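Local atomic coordinates of alpha-galactosidase 1 (Saccharomyces cerevisiae, PDB entry 3LRK), a protein that hydrolyses terminal, non-reducing alpha-D-galactose residues from alpha-D-galactosides such as galactose oligosaccharides, galactomannans and galactolipids. Residues 112-117 with 146-151; 320-325 with 347-352. The protein carries 1 engineered substitution. All coordinates share one frame; numbering follows the deposited sequence.

Contact 1. Residues 112-117 with 146-151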
loop_
_atom_site.group_PDB
_atom_site.type_symbol
_atom_site.label_atom_id
_atom_site.label_comp_id
_atom_site.label_asym_id
_atom_site.label_seq_id
_atom_site.Cartn_x
_atom_site.Cartn_y
_atom_site.Cartn_z
ATOM N N MET A 112 -5.698 34.886 -2.337
ATOM C CA MET A 112 -5.115 34.821 -0.993
ATOM C C MET A 112 -4.865 33.369 -0.589
ATOM O O MET A 112 -5.165 32.449 -1.348
ATOM C CB MET A 112 -5.981 35.569 0.032
ATOM C CG MET A 112 -5.706 37.080 0.024
ATOM S SD MET A 112 -6.367 38.013 1.405
ATOM C CE MET A 112 -5.205 37.572 2.691
ATOM N N TYR A 113 -4.302 33.176 0.599
ATOM C CA TYR A 113 -3.798 31.873 1.013
ATOM C C TYR A 113 -4.178 31.533 2.463
ATOM O O TYR A 113 -4.164 32.388 3.353
ATOM C CB TYR A 113 -2.273 31.835 0.814
ATOM C CG TYR A 113 -1.559 30.681 1.495
ATOM C CD1 TYR A 113 -1.210 30.760 2.845
ATOM C CD2 TYR A 113 -1.206 29.525 0.782
ATOM C CE1 TYR A 113 -0.567 29.709 3.482
ATOM C CE2 TYR A 113 -0.548 28.468 1.416
ATOM C CZ TYR A 113 -0.233 28.571 2.766
ATOM O OH TYR A 113 0.416 27.536 3.426
ATOM N N SER A 114 -4.538 30.271 2.677
ATOM C CA SER A 114 -4.576 29.710 4.013
ATOM C C SER A 114 -4.197 28.232 3.968
ATOM O O SER A 114 -3.734 27.730 2.938
ATOM C CB SER A 114 -5.952 29.919 4.661
ATOM O OG SER A 114 -5.835 29.763 6.062
ATOM N N SER A 115 -4.352 27.553 5.101
ATOM C CA SER A 115 -4.100 26.114 5.181
ATOM C C SER A 115 -5.253 25.450 5.898
ATOM O O SER A 115 -5.796 26.009 6.850
ATOM C CB SER A 115 -2.790 25.829 5.935
ATOM O OG SER A 115 -2.472 24.445 5.933
ATOM N N ALA A 116 -5.611 24.250 5.431
ATOM C CA ALA A 116 -6.601 23.397 6.072
ATOM C C ALA A 116 -5.944 22.717 7.275
ATOM O O ALA A 116 -5.945 21.485 7.408
ATOM C CB ALA A 116 -7.125 22.362 5.090
ATOM N N GLY A 117 -5.374 23.541 8.142
ATOM C CA GLY A 117 -4.676 23.043 9.318
ATOM C C GLY A 117 -4.710 24.075 10.412
ATOM O O GLY A 117 -5.282 25.153 10.247
ATOM N N LEU A 146 -8.739 31.403 -3.632
ATOM C CA LEU A 146 -8.077 30.922 -2.405
ATOM C C LEU A 146 -7.210 29.719 -2.704
ATOM O O LEU A 146 -7.703 28.700 -3.204
ATOM C CB LEU A 146 -9.105 30.573 -1.313
ATOM C CG LEU A 146 -8.553 30.063 0.039
ATOM C CD1 LEU A 146 -7.718 31.125 0.754
ATOM C CD2 LEU A 146 -9.697 29.566 0.937
ATOM N N LYS A 147 -5.920 29.829 -2.394
ATOM C CA LYS A 147 -5.030 28.668 -2.401
ATOM C C LYS A 147 -5.047 28.066 -0.984
ATOM O O LYS A 147 -4.801 28.769 0.000
ATOM C CB LYS A 147 -3.622 29.076 -2.853
ATOM C CG LYS A 147 -2.558 28.020 -2.609
ATOM C CD LYS A 147 -1.179 28.486 -3.013
ATOM C CE LYS A 147 -0.144 27.476 -2.550
ATOM N NZ LYS A 147 1.208 27.744 -3.107
ATOM N N TYR A 148 -5.349 26.767 -0.875
ATOM C CA TYR A 148 -5.717 26.217 0.425
ATOM C C TYR A 148 -4.867 24.993 0.756
ATOM O O TYR A 148 -5.098 23.901 0.248
ATOM C CB TYR A 148 -7.241 25.955 0.490
ATOM C CG TYR A 148 -7.827 25.809 1.880
ATOM C CD1 TYR A 148 -7.580 26.763 2.877
ATOM C CD2 TYR A 148 -8.659 24.726 2.193
ATOM C CE1 TYR A 148 -8.132 26.635 4.152
ATOM C CE2 TYR A 148 -9.218 24.591 3.448
ATOM C CZ TYR A 148 -8.947 25.532 4.432
ATOM O OH TYR A 148 -9.492 25.389 5.691
ATOM N N ASP A 149 -3.894 25.216 1.634
ATOM C CA ASP A 149 -2.774 24.307 1.864
ATOM C C ASP A 149 -3.141 23.112 2.753
ATOM O O ASP A 149 -4.307 22.937 3.096
ATOM C CB ASP A 149 -1.592 25.080 2.466
ATOM C CG ASP A 149 -0.242 24.618 1.917
ATOM O OD1 ASP A 149 -0.017 23.401 1.749
ATOM O OD2 ASP A 149 0.600 25.492 1.634
ATOM N N ASN A 150 -2.130 22.322 3.123
ATOM C CA ASN A 150 -2.323 21.040 3.828
ATOM C C ASN A 150 -1.321 20.829 4.957
ATOM O O ASN A 150 -1.125 19.700 5.431
ATOM C CB ASN A 150 -2.242 19.880 2.829
ATOM C CG ASN A 150 -2.713 18.550 3.407
ATOM O OD1 ASN A 150 -3.668 18.494 4.175
ATOM N ND2 ASN A 150 -2.048 17.470 3.009
ATOM N N CYS A 151 -0.683 21.912 5.386
ATOM C CA CYS A 151 0.193 21.858 6.560
ATOM C C CYS A 151 -0.585 21.820 7.870
ATOM O O CYS A 151 -1.625 22.455 7.987
ATOM C CB CYS A 151 1.152 23.050 6.557
ATOM S SG CYS A 151 2.472 22.792 5.370
#

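Contact 2. Residues 320-325 with 347-352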
loop_
_atom_site.group_PDB
_atom_site.type_symbol
_atom_site.label_atom_id
_atom_site.label_comp_id
_atom_site.label_asym_id
_atom_site.label_seq_id
_atom_site.Cartn_x
_atom_site.Cartn_y
_atom_site.Cartn_z
ATOM N N ASN A 320 -13.577 23.673 -23.684
ATOM C CA ASN A 320 -13.922 22.264 -23.423
ATOM C C ASN A 320 -12.664 21.400 -23.279
ATOM O O ASN A 320 -12.636 20.235 -23.683
ATOM C CB ASN A 320 -14.870 21.725 -24.510
ATOM C CG ASN A 320 -16.080 22.623 -24.720
ATOM O OD1 ASN A 320 -16.811 22.933 -23.772
ATOM N ND2 ASN A 320 -16.294 23.052 -25.964
ATOM N N GLY A 321 -11.647 22.001 -22.660
ATOM C CA GLY A 321 -10.300 21.458 -22.539
ATOM C C GLY A 321 -10.174 20.032 -22.064
ATOM O O GLY A 321 -10.821 19.615 -21.102
ATOM N N ILE A 322 -9.322 19.286 -22.758
ATOM C CA ILE A 322 -9.005 17.917 -22.400
ATOM C C ILE A 322 -7.490 17.822 -22.231
ATOM O O ILE A 322 -6.753 18.185 -23.144
ATOM C CB ILE A 322 -9.509 16.919 -23.484
ATOM C CG1 ILE A 322 -11.037 17.005 -23.606
ATOM C CG2 ILE A 322 -9.054 15.491 -23.173
ATOM C CD1 ILE A 322 -11.613 16.266 -24.796
ATOM N N PRO A 323 -7.018 17.366 -21.047
ATOM C CA PRO A 323 -5.596 17.095 -20.885
ATOM C C PRO A 323 -5.106 16.083 -21.914
ATOM O O PRO A 323 -5.826 15.138 -22.255
ATOM C CB PRO A 323 -5.511 16.493 -19.473
ATOM C CG PRO A 323 -6.680 17.042 -18.760
ATOM C CD PRO A 323 -7.770 17.114 -19.805
ATOM N N ALA A 324 -3.888 16.270 -22.406
ATOM C CA ALA A 324 -3.309 15.316 -23.342
ATOM C C ALA A 324 -2.934 13.992 -22.654
ATOM O O ALA A 324 -2.838 13.919 -21.423
ATOM C CB ALA A 324 -2.113 15.918 -24.048
ATOM N N THR A 325 -2.729 12.961 -23.468
ATOM C CA THR A 325 -2.462 11.608 -23.014
ATOM C C THR A 325 -1.035 11.228 -23.375
ATOM O O THR A 325 -0.573 11.502 -24.486
ATOM C CB THR A 325 -3.445 10.600 -23.696
ATOM O OG1 THR A 325 -4.789 10.912 -23.316
ATOM C CG2 THR A 325 -3.114 9.147 -23.328
ATOM N N SER A 347 -0.065 13.146 -26.835
ATOM C CA SER A 347 -1.020 13.528 -27.872
ATOM C C SER A 347 -2.357 13.802 -27.210
ATOM O O SER A 347 -2.716 13.137 -26.232
ATOM C CB SER A 347 -1.153 12.418 -28.917
ATOM O OG SER A 347 -2.061 12.783 -29.943
ATOM N N GLY A 348 -3.089 14.779 -27.736
ATOM C CA GLY A 348 -4.388 15.147 -27.182
ATOM C C GLY A 348 -5.276 15.898 -28.157
ATOM O O GLY A 348 -4.780 16.648 -29.006
ATOM N N PRO A 349 -6.603 15.709 -28.034
ATOM C CA PRO A 349 -7.555 16.382 -28.912
ATOM C C PRO A 349 -7.723 17.852 -28.561
ATOM O O PRO A 349 -7.511 18.249 -27.410
ATOM C CB PRO A 349 -8.860 15.632 -28.653
ATOM C CG PRO A 349 -8.732 15.104 -27.265
ATOM C CD PRO A 349 -7.272 14.823 -27.061
ATOM N N LEU A 350 -8.100 18.641 -29.566
ATOM C CA LEU A 350 -8.378 20.056 -29.391
ATOM C C LEU A 350 -9.773 20.332 -29.906
ATOM O O LEU A 350 -10.224 19.682 -30.851
ATOM C CB LEU A 350 -7.356 20.915 -30.142
ATOM C CG LEU A 350 -5.917 20.845 -29.635
ATOM C CD1 LEU A 350 -4.943 21.397 -30.672
ATOM C CD2 LEU A 350 -5.766 21.570 -28.285
ATOM N N ASP A 351 -10.446 21.302 -29.290
ATOM C CA ASP A 351 -11.866 21.515 -29.530
ATOM C C ASP A 351 -12.251 21.753 -31.000
ATOM O O ASP A 351 -13.320 21.311 -31.430
ATOM C CB ASP A 351 -12.394 22.645 -28.666
ATOM C CG ASP A 351 -13.910 22.638 -28.570
ATOM O OD1 ASP A 351 -14.527 23.624 -29.007
ATOM O OD2 ASP A 351 -14.473 21.636 -28.071
ATOM N N ASN A 352 -11.391 22.434 -31.757
ATOM C CA ASN A 352 -11.668 22.718 -33.184
ATOM C C ASN A 352 -11.395 21.541 -34.134
ATOM O O ASN A 352 -11.569 21.659 -35.358
ATOM C CB ASN A 352 -10.925 23.982 -33.653
ATOM C CG ASN A 352 -9.429 23.755 -33.873
ATOM O OD1 ASN A 352 -8.849 22.783 -33.387
ATOM N ND2 ASN A 352 -8.794 24.681 -34.586
HETATM O O HOH W 1 -8.036 20.253 -25.454
#

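Contact 1. Residues 112-117 with 146-151
The ring of Tyr113 meets Lys147 and Asp149 at its edge, near its own plane. Lys147 CD lies 3.9 Å from Tyr113 CD2. The extended lysine chain follows the CD2-CE2 edge as far as CE, and NZ then leads away to a salt bridge with Asp72; Lys147 binds substrate. Tyr113 CG is anti to the backbone N (chi1 166°), which lays the ring over strand 146-149 and brings OH to Asp149. Tyr113 OH donates to Asp149 OD2 at 2.7 Å, on the anti side and 33° out of the carboxylate plane. Ring and carboxylate stand 86° apart. Asp149 is the nucleophile, and its OD1 takes the backbone N-H of Asn150 on its anti lone pair. Tyr148 lies on the other side of the sheet. One face of its ring carries Ala116 N, 3.6 Å above the plane, and Ser114 CB sits at its edge. Ser115 OG donates to Cys151 O at 3.0 Å, on a lone pair. The backbones pair as parallel strands, from Lys147 N to Met112 O (2.9 Å) through to Ala116 N on Asp149 O. Cys151 is disulfide-bonded to Cys121. Strands 109-115 and 145-149 form a beta-alpha-beta unit of the TIM barrel with helix 131-140, whose Phe138 touches Met112, Ser114 and Leu146, while helix 160-177 packs on Leu146, Tyr148 and Ala116.

Contact 2. Residues 320-325 with 347-352
Asn320 and Asp351 meet through their side chains at one end of the contact. Asn320 ND2 donates to Asp351 OD2 at 3.1 Å in a nearly straight bond. The acceptor lies in the amide plane, but the donor comes from above the carboxylate plane, 51° out of it. The two planes are inclined to each other. Asn320 CG lies beside its backbone N (chi1 -52°) and Asp351 CG anti to its own (chi1 -163°), which swings amide and carboxylate together. Ile322 and Pro349 come next, crossing at about a right angle. The isoleucine chain stays extended to CD1, 4.0 Å from Pro349 CG, with CG2 at a similar distance from the same carbon. Beside this pair a water bridges Ile322 N (3.1 Å) and Pro349 O (2.8 Å). Ala324 rests its CB 3.9 Å from Gly348 CA. At the far end Thr325 and Ser347 form an antiparallel hydrogen-bonded pair, with Thr325 N to Ser347 O at 2.8 Å and Ser347 N to Thr325 O at 2.9 Å. Here the loop after helix 310-316 enters strand 325-331, an edge strand of the C-terminal sheet within this chain, and begins to pair with strand 342-349. Ser347 OG bonds to Ile376 O and Gln355. The two backbone bonds set the pairing. The carboxylate charge probably strengthens the Asn320-Asp351 bond, but both residues are exposed and water probably competes for it.

In the fold
Contact 1 and contact 2 lie on opposite sides of the chain's centre. Their centres are 30 Å apart, and their nearest atoms are about 19 Å apart, so they do not touch. Contact 1 belongs to the catalytic TIM barrel and holds the nucleophile. There the side chain of Lys147 is about 3 Å from a bound glycerol, probably from the crystallisation liquor. Contact 2 lies where the chain, after helix 310-316, enters the first strand of the C-terminal antiparallel sheet. It holds none of the catalytic residues, but the side chain of Thr325 is about 7 Å from that of Gln251, another substrate-binding residue. Thr325 also packs on Arg220 of a second subunit of the tetramer.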